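Local coordinates for putative Lipoprotein (Shewanella oneidensis, PDB 3U24), which is of unknown function but binds zinc and calcium ions and belongs to the DUF885 family, grouped with the zinc-peptidase-like proteins, at residues Arg316-Ile327 with Tyr377-Asn387; Pro118-Ala128 with Ala174-Phe185. All coordinates share one frame; numbering follows the deposited sequence. Where two conformers were deposited one is given.

Contact 1 (Arg316-Ile327 with Tyr377-Asn387); sequences RDDFVSEVRKQI and YNVTPLDGMSN. With ZN (zinc ion), chain J.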
loop_
_atom_site.group_PDB
_atom_site.type_symbol
_atom_site.label_atom_id
_atom_site.label_comp_id
_atom_site.label_asym_id
_atom_site.label_seq_id
_atom_site.Cartn_x
_atom_site.Cartn_y
_atom_site.Cartn_z
ATOM N N ARG A 316 4.682 -23.553 -16.022
ATOM C CA ARG A 316 3.704 -22.508 -16.110
ATOM C C ARG A 316 2.282 -22.940 -15.774
ATOM O O ARG A 316 1.629 -22.297 -14.964
ATOM C CB ARG A 316 3.768 -21.964 -17.518
ATOM C CG ARG A 316 2.708 -20.966 -17.886
ATOM C CD ARG A 316 2.792 -20.609 -19.378
ATOM N NE ARG A 316 1.877 -19.511 -19.641
ATOM C CZ ARG A 316 1.690 -18.941 -20.821
ATOM N NH1 ARG A 316 2.378 -19.348 -21.889
ATOM N NH2 ARG A 316 0.812 -17.950 -20.927
ATOM N N ASP A 317 1.820 -24.011 -16.404
ATOM C CA ASP A 317 0.453 -24.495 -16.226
ATOM C C ASP A 317 0.196 -25.061 -14.794
ATOM O O ASP A 317 -0.948 -25.186 -14.386
ATOM C CB ASP A 317 0.115 -25.540 -17.310
ATOM C CG ASP A 317 -0.154 -24.920 -18.723
ATOM O OD1 ASP A 317 -0.132 -23.680 -18.908
ATOM O OD2 ASP A 317 -0.402 -25.710 -19.669
ATOM N N ASP A 318 1.259 -25.342 -14.030
ATOM C CA ASP A 318 1.138 -25.799 -12.649
ATOM C C ASP A 318 1.324 -24.722 -11.577
ATOM O O ASP A 318 1.433 -25.038 -10.418
ATOM C CB ASP A 318 2.128 -26.936 -12.398
ATOM C CG ASP A 318 1.851 -28.135 -13.283
ATOM O OD1 ASP A 318 0.668 -28.377 -13.605
ATOM O OD2 ASP A 318 2.826 -28.817 -13.664
ATOM N N PHE A 319 1.348 -23.462 -11.966
ATOM C CA PHE A 319 1.679 -22.385 -11.060
ATOM C C PHE A 319 0.701 -22.384 -9.859
ATOM O O PHE A 319 1.111 -22.433 -8.697
ATOM C CB PHE A 319 1.649 -21.041 -11.804
ATOM C CG PHE A 319 2.034 -19.874 -10.948
ATOM C CD1 PHE A 319 3.344 -19.666 -10.593
ATOM C CD2 PHE A 319 1.081 -18.969 -10.507
ATOM C CE1 PHE A 319 3.703 -18.582 -9.787
ATOM C CE2 PHE A 319 1.429 -17.881 -9.700
ATOM C CZ PHE A 319 2.735 -17.699 -9.322
ATOM N N VAL A 320 -0.575 -22.359 -10.177
ATOM C CA VAL A 320 -1.666 -22.267 -9.179
ATOM C C VAL A 320 -1.688 -23.525 -8.277
ATOM O O VAL A 320 -1.746 -23.407 -7.095
ATOM C CB VAL A 320 -3.024 -21.997 -9.862
ATOM C CG1 VAL A 320 -4.153 -22.062 -8.858
ATOM C CG2 VAL A 320 -3.008 -20.610 -10.556
ATOM N N SER A 321 -1.609 -24.710 -8.847
ATOM C CA SER A 321 -1.444 -25.940 -8.083
ATOM C C SER A 321 -0.222 -25.960 -7.185
ATOM O O SER A 321 -0.294 -26.541 -6.095
ATOM C CB SER A 321 -1.284 -27.114 -9.032
ATOM O OG SER A 321 -2.520 -27.366 -9.614
ATOM N N GLU A 322 0.898 -25.367 -7.626
ATOM C CA GLU A 322 2.106 -25.387 -6.783
ATOM C C GLU A 322 1.808 -24.554 -5.551
ATOM O O GLU A 322 2.182 -24.934 -4.425
ATOM C CB GLU A 322 3.358 -24.906 -7.524
ATOM C CG GLU A 322 4.665 -24.829 -6.703
ATOM C CD GLU A 322 5.097 -26.176 -6.104
ATOM O OE1 GLU A 322 4.842 -27.213 -6.736
ATOM O OE2 GLU A 322 5.671 -26.223 -4.984
ATOM N N VAL A 323 1.079 -23.460 -5.755
ATOM C CA VAL A 323 0.675 -22.626 -4.649
ATOM C C VAL A 323 -0.224 -23.358 -3.684
ATOM O O VAL A 323 0.016 -23.282 -2.468
ATOM C CB VAL A 323 0.013 -21.303 -5.095
ATOM C CG1 VAL A 323 -0.352 -20.486 -3.868
ATOM C CG2 VAL A 323 0.970 -20.473 -5.966
ATOM N N ARG A 324 -1.234 -24.077 -4.190
ATOM C CA ARG A 324 -2.129 -24.837 -3.304
ATOM C C ARG A 324 -1.380 -25.909 -2.528
ATOM O O ARG A 324 -1.691 -26.197 -1.375
ATOM C CB ARG A 324 -3.220 -25.574 -4.084
ATOM C CG ARG A 324 -4.296 -24.728 -4.708
ATOM C CD ARG A 324 -5.577 -25.530 -5.010
ATOM N NE ARG A 324 -6.575 -24.576 -5.447
ATOM C CZ ARG A 324 -6.827 -24.260 -6.713
ATOM N NH1 ARG A 324 -6.235 -24.890 -7.716
ATOM N NH2 ARG A 324 -7.713 -23.314 -6.969
ATOM N N LYS A 325 -0.426 -26.544 -3.171
ATOM C CA LYS A 325 0.384 -27.572 -2.514
ATOM C C LYS A 325 1.262 -26.963 -1.386
ATOM O O LYS A 325 1.413 -27.559 -0.290
ATOM C CB LYS A 325 1.225 -28.275 -3.590
ATOM C CG LYS A 325 2.181 -29.363 -3.135
ATOM C CD LYS A 325 2.948 -29.944 -4.326
ATOM C CE LYS A 325 3.994 -30.973 -3.880
ATOM N NZ LYS A 325 5.083 -30.346 -3.063
ATOM N N GLN A 326 1.770 -25.752 -1.613
ATOM C CA GLN A 326 2.733 -25.131 -0.679
ATOM C C GLN A 326 2.088 -24.663 0.621
ATOM O O GLN A 326 2.689 -24.788 1.685
ATOM C CB GLN A 326 3.494 -23.968 -1.316
ATOM C CG GLN A 326 4.622 -24.451 -2.192
ATOM C CD GLN A 326 5.481 -23.338 -2.730
ATOM O OE1 GLN A 326 5.453 -22.203 -2.227
ATOM N NE2 GLN A 326 6.254 -23.647 -3.766
ATOM N N ILE A 327 0.867 -24.161 0.543
ATOM C CA ILE A 327 0.274 -23.589 1.722
ATOM C C ILE A 327 0.184 -24.612 2.877
ATOM O O ILE A 327 0.622 -24.287 3.997
ATOM C CB ILE A 327 -1.036 -22.848 1.389
ATOM C CG1 ILE A 327 -0.678 -21.601 0.582
ATOM C CG2 ILE A 327 -1.753 -22.414 2.674
ATOM C CD1 ILE A 327 -1.861 -20.912 -0.036
ATOM N N TYR A 377 -6.975 -16.089 -1.251
ATOM C CA TYR A 377 -5.643 -15.854 -1.803
ATOM C C TYR A 377 -5.761 -15.835 -3.329
ATOM O O TYR A 377 -5.872 -16.889 -3.971
ATOM C CB TYR A 377 -4.688 -16.954 -1.336
ATOM C CG TYR A 377 -3.201 -16.766 -1.593
ATOM C CD1 TYR A 377 -2.659 -15.546 -1.955
ATOM C CD2 TYR A 377 -2.328 -17.821 -1.388
ATOM C CE1 TYR A 377 -1.295 -15.398 -2.155
ATOM C CE2 TYR A 377 -0.967 -17.691 -1.562
ATOM C CZ TYR A 377 -0.448 -16.479 -1.944
ATOM O OH TYR A 377 0.901 -16.372 -2.150
ATOM N N ASN A 378 -5.759 -14.628 -3.883
ATOM C CA ASN A 378 -5.790 -14.386 -5.325
ATOM C C ASN A 378 -4.425 -14.660 -5.957
ATOM O O ASN A 378 -3.464 -13.947 -5.704
ATOM C CB ASN A 378 -6.182 -12.939 -5.620
ATOM C CG ASN A 378 -7.576 -12.605 -5.146
ATOM O OD1 ASN A 378 -8.509 -13.377 -5.344
ATOM N ND2 ASN A 378 -7.729 -11.442 -4.513
ATOM N N VAL A 379 -4.351 -15.699 -6.775
ATOM C CA VAL A 379 -3.116 -16.072 -7.446
ATOM C C VAL A 379 -3.457 -16.062 -8.923
ATOM O O VAL A 379 -4.350 -16.813 -9.337
ATOM C CB VAL A 379 -2.693 -17.487 -7.031
ATOM C CG1 VAL A 379 -1.591 -18.004 -7.938
ATOM C CG2 VAL A 379 -2.242 -17.492 -5.574
ATOM N N THR A 380 -2.804 -15.205 -9.705
ATOM C CA THR A 380 -3.141 -15.079 -11.132
ATOM C C THR A 380 -2.511 -16.162 -11.979
ATOM O O THR A 380 -1.266 -16.183 -12.080
ATOM C CB THR A 380 -2.717 -13.726 -11.738
ATOM O OG1 THR A 380 -3.240 -12.686 -10.902
ATOM C CG2 THR A 380 -3.269 -13.580 -13.202
ATOM N N PRO A 381 -3.366 -17.045 -12.604
ATOM C CA PRO A 381 -2.780 -17.935 -13.611
ATOM C C PRO A 381 -2.074 -17.130 -14.731
ATOM O O PRO A 381 -2.327 -15.910 -14.949
ATOM C CB PRO A 381 -3.985 -18.788 -14.138
ATOM C CG PRO A 381 -5.224 -18.128 -13.644
ATOM C CD PRO A 381 -4.833 -17.268 -12.456
ATOM N N LEU A 382 -1.152 -17.823 -15.383
ATOM C CA LEU A 382 -0.367 -17.242 -16.446
ATOM C C LEU A 382 -1.030 -17.661 -17.765
ATOM O O LEU A 382 -0.619 -18.614 -18.420
ATOM C CB LEU A 382 1.079 -17.713 -16.304
ATOM C CG LEU A 382 1.595 -17.586 -14.871
ATOM C CD1 LEU A 382 3.028 -18.058 -14.732
ATOM C CD2 LEU A 382 1.429 -16.150 -14.405
ATOM N N ASP A 383 -2.119 -16.972 -18.080
ATOM C CA ASP A 383 -2.791 -17.043 -19.378
ATOM C C ASP A 383 -2.921 -15.594 -19.802
ATOM O O ASP A 383 -2.937 -14.694 -18.945
ATOM C CB ASP A 383 -4.185 -17.682 -19.261
ATOM C CG ASP A 383 -5.077 -17.017 -18.168
ATOM O OD1 ASP A 383 -5.181 -17.600 -17.076
ATOM O OD2 ASP A 383 -5.673 -15.928 -18.385
ATOM N N GLY A 384 -3.023 -15.352 -21.099
ATOM C CA GLY A 384 -3.119 -13.978 -21.617
ATOM C C GLY A 384 -1.748 -13.458 -22.002
ATOM O O GLY A 384 -1.513 -13.083 -23.169
HETATM N N MSE A 385 -0.849 -13.448 -21.010
HETATM C CA MSE A 385 0.584 -13.218 -21.222
HETATM C C MSE A 385 1.135 -14.043 -22.429
HETATM O O MSE A 385 0.634 -15.130 -22.752
HETATM C CB MSE A 385 1.370 -13.557 -19.937
HETATM C CG MSE A 385 1.128 -12.628 -18.706
HETATM SE SE MSE A 385 2.490 -12.840 -17.248
HETATM C CE MSE A 385 1.935 -11.372 -16.053
ATOM N N SER A 386 2.142 -13.489 -23.107
ATOM C CA SER A 386 2.955 -14.209 -24.069
ATOM C C SER A 386 3.762 -15.314 -23.383
ATOM O O SER A 386 4.012 -15.253 -22.172
ATOM C CB SER A 386 3.939 -13.211 -24.704
ATOM O OG SER A 386 4.686 -12.506 -23.716
ATOM N N ASN A 387 4.222 -16.293 -24.148
ATOM C CA ASN A 387 5.157 -17.262 -23.605
ATOM C C ASN A 387 6.333 -16.545 -22.924
ATOM O O ASN A 387 6.741 -16.933 -21.842
ATOM C CB ASN A 387 5.653 -18.244 -24.659
ATOM C CG ASN A 387 4.520 -19.012 -25.309
ATOM O OD1 ASN A 387 3.688 -19.552 -24.621
ATOM N ND2 ASN A 387 4.445 -18.990 -26.642
HETATM ZN ZN ZN J . 7.311 -27.966 -3.976
HETATM O O HOH W 1 1.554 -18.113 -24.296
HETATM O O HOH W 2 8.468 -28.222 -5.962
HETATM O O HOH W 3 8.903 -26.645 -2.450
#
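Arg316 reaches along the loop after strand 377-379 and grips Leu382 O side-on with two nitrogens, NE at 2.9 Å and NH2 at 3.0 Å. Both come from the same face of the carbonyl; NH2 stands well above its plane, and neither bond is straight. The chain gets there by running extended, with CG turned away from the backbone N (chi1 173°). NH2 also makes a weak bond to Met385 O, while NH1 donates a hydrogen bond to a water that donates to Asn387 OD1. A leucine in place of Arg316 takes away both donors to Leu382 O, and the 382-386 loop would probably be freer to shift. Helix 319-327 runs roughly antiparallel (150°) to strand 377-379, the middle strand of a small mixed sheet, with the segments' axes 10.1 Å apart at closest, and packs on it through apolar side chains. Phe319 CE2 lies 3.5 Å from Val379 CG1, and Val323 CG1 meets Val379 CG2 tip to tip. Val379 CG2 sits over the centre of one face of the Tyr377 ring, while Ile327 CD1 touches that ring at its edge, 3.4 Å from CD2. The Tyr377 hydroxyl bonds to Asn406 of helix 401-409. Val320 CG2 touches Pro381 CB at 4.1 Å. On another side, Glu322 OE2 accepts from Gln326 NE2 on its anti lone pair and binds, at a long 2.6 Å, a zinc ion that also holds two waters.

Contact 2 (Pro118-Ala128 with Ala174-Phe185); sequences PSSYNVAGGFA and AVLQNQGAFSVF. With EDO (1,2-ethanediol), chain P; EDO (1,2-ethanediol), chain S.
The irregular run that leads into helix 124-131 lies alongside the last turns of helix 168-179 and the residues after it, in the same direction, and two asparagines join the two. Asn178 ND2 gives a nearly straight bond to Tyr121 O, 3.2 Å away and in the carbonyl plane, and a second one to Ala174 O one helical turn back. Two bonds thus fix the rotation of this buried amide, whose OD1 is held by the Tyr156 hydroxyl. Asn122 comes from the opposite direction and stacks its amide on that of Asn178, planes 27° apart. Its CG swings away from the backbone N (chi1 -171°), which brings OD1 to Ala124 N at 2.9 Å, a capping bond at the turn that leads into helix 124-131, while ND2 makes a weak bond to Gln177 O. One water ties Asn122 ND2, Ser119 O and Gln177 OE1 together. At the start, Ala174 CB presses on Pro118 CB at 3.8 Å; in the middle, Ala124 CB meets Ala181 CB at 3.9 Å, where two alanines let the backbones come close. Toward the far end, Val184 CG1 lies 3.8 Å from Phe127 CB, and Phe185 points CZ over the centre of the Phe127 ring. Centroids are 4.8 Å apart and planes at 66°, a T-shaped pair. The core of it is a side-chain capping bond at a helix entry, laid against a neighbouring helix end in a mostly helical fold.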
loop_
_atom_site.group_PDB
_atom_site.type_symbol
_atom_site.label_atom_id
_atom_site.label_comp_id
_atom_site.label_asym_id
_atom_site.label_seq_id
_atom_site.Cartn_x
_atom_site.Cartn_y
_atom_site.Cartn_z
ATOM N N PRO A 118 -1.953 18.237 -9.559
ATOM C CA PRO A 118 -3.235 18.308 -10.237
ATOM C C PRO A 118 -3.879 16.952 -10.370
ATOM O O PRO A 118 -5.076 16.894 -10.643
ATOM C CB PRO A 118 -2.893 18.888 -11.632
ATOM C CG PRO A 118 -1.619 19.650 -11.415
ATOM C CD PRO A 118 -0.882 18.836 -10.361
ATOM N N SER A 119 -3.135 15.874 -10.164
ATOM C CA SER A 119 -3.759 14.576 -10.277
ATOM C C SER A 119 -4.738 14.306 -9.133
ATOM O O SER A 119 -5.564 13.403 -9.238
ATOM C CB SER A 119 -2.741 13.444 -10.401
ATOM O OG SER A 119 -2.206 13.108 -9.137
ATOM N N SER A 120 -4.667 15.070 -8.047
ATOM C CA SER A 120 -5.642 14.894 -6.967
ATOM C C SER A 120 -7.089 15.399 -7.343
ATOM O O SER A 120 -8.055 15.120 -6.624
ATOM C CB SER A 120 -5.102 15.521 -5.672
ATOM O OG SER A 120 -4.773 16.882 -5.828
ATOM N N TYR A 121 -7.240 16.053 -8.503
ATOM C CA TYR A 121 -8.529 16.474 -8.996
ATOM C C TYR A 121 -8.996 15.598 -10.151
ATOM O O TYR A 121 -8.558 15.727 -11.307
ATOM C CB TYR A 121 -8.469 17.928 -9.418
ATOM C CG TYR A 121 -7.992 18.825 -8.307
ATOM C CD1 TYR A 121 -8.877 19.293 -7.367
ATOM C CD2 TYR A 121 -6.663 19.164 -8.171
ATOM C CE1 TYR A 121 -8.466 20.095 -6.340
ATOM C CE2 TYR A 121 -6.238 19.983 -7.154
ATOM C CZ TYR A 121 -7.153 20.465 -6.249
ATOM O OH TYR A 121 -6.795 21.287 -5.204
ATOM N N ASN A 122 -9.904 14.693 -9.835
ATOM C CA ASN A 122 -10.441 13.733 -10.823
ATOM C C ASN A 122 -11.729 13.124 -10.267
ATOM O O ASN A 122 -11.716 12.507 -9.202
ATOM C CB ASN A 122 -9.409 12.621 -11.103
ATOM C CG ASN A 122 -9.802 11.703 -12.278
ATOM O OD1 ASN A 122 -10.980 11.630 -12.709
ATOM N ND2 ASN A 122 -8.792 10.983 -12.809
ATOM N N VAL A 123 -12.838 13.316 -10.963
ATOM C CA VAL A 123 -14.125 12.772 -10.439
ATOM C C VAL A 123 -14.330 11.262 -10.717
ATOM O O VAL A 123 -15.225 10.641 -10.148
ATOM C CB VAL A 123 -15.329 13.589 -10.964
ATOM C CG1 VAL A 123 -15.133 15.061 -10.623
ATOM C CG2 VAL A 123 -15.491 13.396 -12.477
ATOM N N ALA A 124 -13.491 10.674 -11.552
ATOM C CA ALA A 124 -13.771 9.342 -12.123
ATOM C C ALA A 124 -13.918 8.278 -11.027
ATOM O O ALA A 124 -14.891 7.486 -11.030
ATOM C CB ALA A 124 -12.680 8.947 -13.145
ATOM N N GLY A 125 -12.986 8.313 -10.072
ATOM C CA GLY A 125 -12.898 7.377 -8.967
ATOM C C GLY A 125 -14.189 7.202 -8.173
ATOM O O GLY A 125 -14.650 6.078 -7.932
ATOM N N GLY A 126 -14.779 8.300 -7.767
ATOM C CA GLY A 126 -16.016 8.235 -6.987
ATOM C C GLY A 126 -17.177 7.645 -7.797
ATOM O O GLY A 126 -17.987 6.854 -7.288
ATOM N N PHE A 127 -17.230 8.021 -9.075
ATOM C CA PHE A 127 -18.253 7.509 -9.960
ATOM C C PHE A 127 -18.064 6.021 -10.202
ATOM O O PHE A 127 -19.037 5.295 -10.171
ATOM C CB PHE A 127 -18.307 8.299 -11.277
ATOM C CG PHE A 127 -19.038 9.610 -11.148
ATOM C CD1 PHE A 127 -20.405 9.660 -11.310
ATOM C CD2 PHE A 127 -18.359 10.780 -10.860
ATOM C CE1 PHE A 127 -21.086 10.855 -11.199
ATOM C CE2 PHE A 127 -19.031 11.986 -10.760
ATOM C CZ PHE A 127 -20.393 12.026 -10.919
ATOM N N ALA A 128 -16.827 5.563 -10.411
ATOM C CA ALA A 128 -16.568 4.126 -10.650
ATOM C C ALA A 128 -16.981 3.298 -9.436
ATOM O O ALA A 128 -17.574 2.241 -9.602
ATOM C CB ALA A 128 -15.094 3.875 -11.031
ATOM N N ALA A 174 -2.274 13.794 -14.176
ATOM C CA ALA A 174 -3.634 14.346 -14.230
ATOM C C ALA A 174 -4.253 14.195 -15.623
ATOM O O ALA A 174 -5.425 13.841 -15.749
ATOM C CB ALA A 174 -3.642 15.811 -13.802
ATOM N N VAL A 175 -3.464 14.477 -16.656
ATOM C CA VAL A 175 -3.983 14.429 -18.039
ATOM C C VAL A 175 -4.442 12.986 -18.370
ATOM O O VAL A 175 -5.573 12.739 -18.802
ATOM C CB VAL A 175 -2.941 14.851 -19.078
ATOM C CG1 VAL A 175 -3.463 14.547 -20.505
ATOM C CG2 VAL A 175 -2.543 16.308 -18.898
ATOM N N LEU A 176 -3.550 12.061 -18.100
ATOM C CA LEU A 176 -3.756 10.667 -18.332
ATOM C C LEU A 176 -4.909 10.078 -17.506
ATOM O O LEU A 176 -5.777 9.402 -18.054
ATOM C CB LEU A 176 -2.441 10.011 -18.005
ATOM C CG LEU A 176 -2.280 8.532 -18.128
ATOM C CD1 LEU A 176 -0.757 8.266 -17.964
ATOM C CD2 LEU A 176 -3.132 7.883 -17.030
ATOM N N GLN A 177 -4.959 10.371 -16.209
ATOM C CA GLN A 177 -6.045 9.849 -15.404
ATOM C C GLN A 177 -7.398 10.467 -15.753
ATOM O O GLN A 177 -8.392 9.760 -15.784
ATOM C CB GLN A 177 -5.723 9.985 -13.934
ATOM C CG GLN A 177 -4.567 9.069 -13.505
ATOM C CD GLN A 177 -4.215 9.212 -12.053
ATOM O OE1 GLN A 177 -4.428 10.255 -11.446
ATOM N NE2 GLN A 177 -3.684 8.164 -11.477
ATOM N N ASN A 178 -7.441 11.769 -16.059
ATOM C CA ASN A 178 -8.712 12.415 -16.402
ATOM C C ASN A 178 -9.203 11.996 -17.762
ATOM O O ASN A 178 -10.415 11.973 -17.983
ATOM C CB ASN A 178 -8.669 13.940 -16.296
ATOM C CG ASN A 178 -8.855 14.420 -14.885
ATOM O OD1 ASN A 178 -10.006 14.489 -14.389
ATOM N ND2 ASN A 178 -7.742 14.728 -14.202
ATOM N N GLN A 179 -8.284 11.631 -18.654
ATOM C CA GLN A 179 -8.670 10.986 -19.944
ATOM C C GLN A 179 -9.369 9.668 -19.678
ATOM O O GLN A 179 -10.285 9.327 -20.368
ATOM C CB GLN A 179 -7.473 10.745 -20.871
ATOM C CG GLN A 179 -7.049 12.002 -21.598
ATOM C CD GLN A 179 -5.701 11.899 -22.356
ATOM O OE1 GLN A 179 -4.839 11.013 -22.082
ATOM N NE2 GLN A 179 -5.510 12.828 -23.315
ATOM N N GLY A 180 -8.927 8.941 -18.663
ATOM C CA GLY A 180 -9.564 7.689 -18.259
ATOM C C GLY A 180 -10.961 7.889 -17.707
ATOM O O GLY A 180 -11.729 6.934 -17.619
ATOM N N ALA A 181 -11.334 9.125 -17.355
ATOM C CA ALA A 181 -12.711 9.373 -16.897
ATOM C C ALA A 181 -13.750 8.873 -17.934
ATOM O O ALA A 181 -14.842 8.447 -17.540
ATOM C CB ALA A 181 -12.952 10.834 -16.549
ATOM N N PHE A 182 -13.401 8.887 -19.226
ATOM C CA PHE A 182 -14.319 8.430 -20.263
ATOM C C PHE A 182 -14.537 6.937 -20.350
ATOM O O PHE A 182 -15.433 6.505 -21.037
ATOM C CB PHE A 182 -13.963 9.026 -21.620
ATOM C CG PHE A 182 -14.220 10.496 -21.668
ATOM C CD1 PHE A 182 -15.521 10.972 -21.624
ATOM C CD2 PHE A 182 -13.170 11.403 -21.618
ATOM C CE1 PHE A 182 -15.775 12.343 -21.614
ATOM C CE2 PHE A 182 -13.410 12.756 -21.629
ATOM C CZ PHE A 182 -14.712 13.239 -21.602
ATOM N N SER A 183 -13.770 6.141 -19.629
ATOM C CA SER A 183 -14.128 4.743 -19.525
ATOM C C SER A 183 -15.258 4.544 -18.462
ATOM O O SER A 183 -15.819 3.470 -18.345
ATOM C CB SER A 183 -12.899 3.925 -19.211
ATOM O OG SER A 183 -12.570 4.149 -17.881
ATOM N N VAL A 184 -15.571 5.596 -17.707
ATOM C CA VAL A 184 -16.681 5.609 -16.759
ATOM C C VAL A 184 -17.832 6.386 -17.401
ATOM O O VAL A 184 -18.954 5.881 -17.487
ATOM C CB VAL A 184 -16.242 6.266 -15.424
ATOM C CG1 VAL A 184 -17.415 6.403 -14.453
ATOM C CG2 VAL A 184 -15.082 5.487 -14.787
ATOM N N PHE A 185 -17.555 7.603 -17.886
ATOM C CA PHE A 185 -18.546 8.404 -18.597
ATOM C C PHE A 185 -18.620 7.962 -20.065
ATOM O O PHE A 185 -18.208 8.690 -20.968
ATOM C CB PHE A 185 -18.297 9.918 -18.437
ATOM C CG PHE A 185 -18.449 10.390 -17.018
ATOM C CD1 PHE A 185 -19.702 10.646 -16.495
ATOM C CD2 PHE A 185 -17.360 10.477 -16.166
ATOM C CE1 PHE A 185 -19.857 11.038 -15.156
ATOM C CE2 PHE A 185 -17.509 10.843 -14.832
ATOM C CZ PHE A 185 -18.756 11.118 -14.321
HETATM C C1 EDO P . -13.243 11.156 -6.033
HETATM O O1 EDO P . -13.199 10.819 -7.431
HETATM C C2 EDO P . -13.707 12.604 -5.775
HETATM O O2 EDO P . -15.112 12.688 -6.014
HETATM C C1 EDO S . -8.776 11.498 -5.810
HETATM O O1 EDO S . -9.891 12.144 -6.458
HETATM C C2 EDO S . -7.532 11.478 -6.715
HETATM O O2 EDO S . -7.691 10.671 -7.892
HETATM O O HOH W 4 -6.079 12.200 -11.587
HETATM O O HOH W 5 -3.131 10.464 -8.417
#

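Contact 2 is the more enclosed of the two, while contact 1 opens to the surface at its loop end; both lie well off the centre of the chain, with their own centres 33 Å apart and nearest atoms about 18 Å apart. They share no helix or strand, and contact 2 closes before contact 1 opens. Contact 1 sets a helix on the small sheet of a mostly helical protein: aliphatic and aromatic packing fills its buried part, and an arginine binds the more exposed loop. Contact 2 joins helix ends and turns, with paired amides and water between alanine contacts and an aromatic pair. Contact 1 carries a zinc ligand itself; the side chain of Ala128 in contact 2 is about 12 Å from a bound zinc ion.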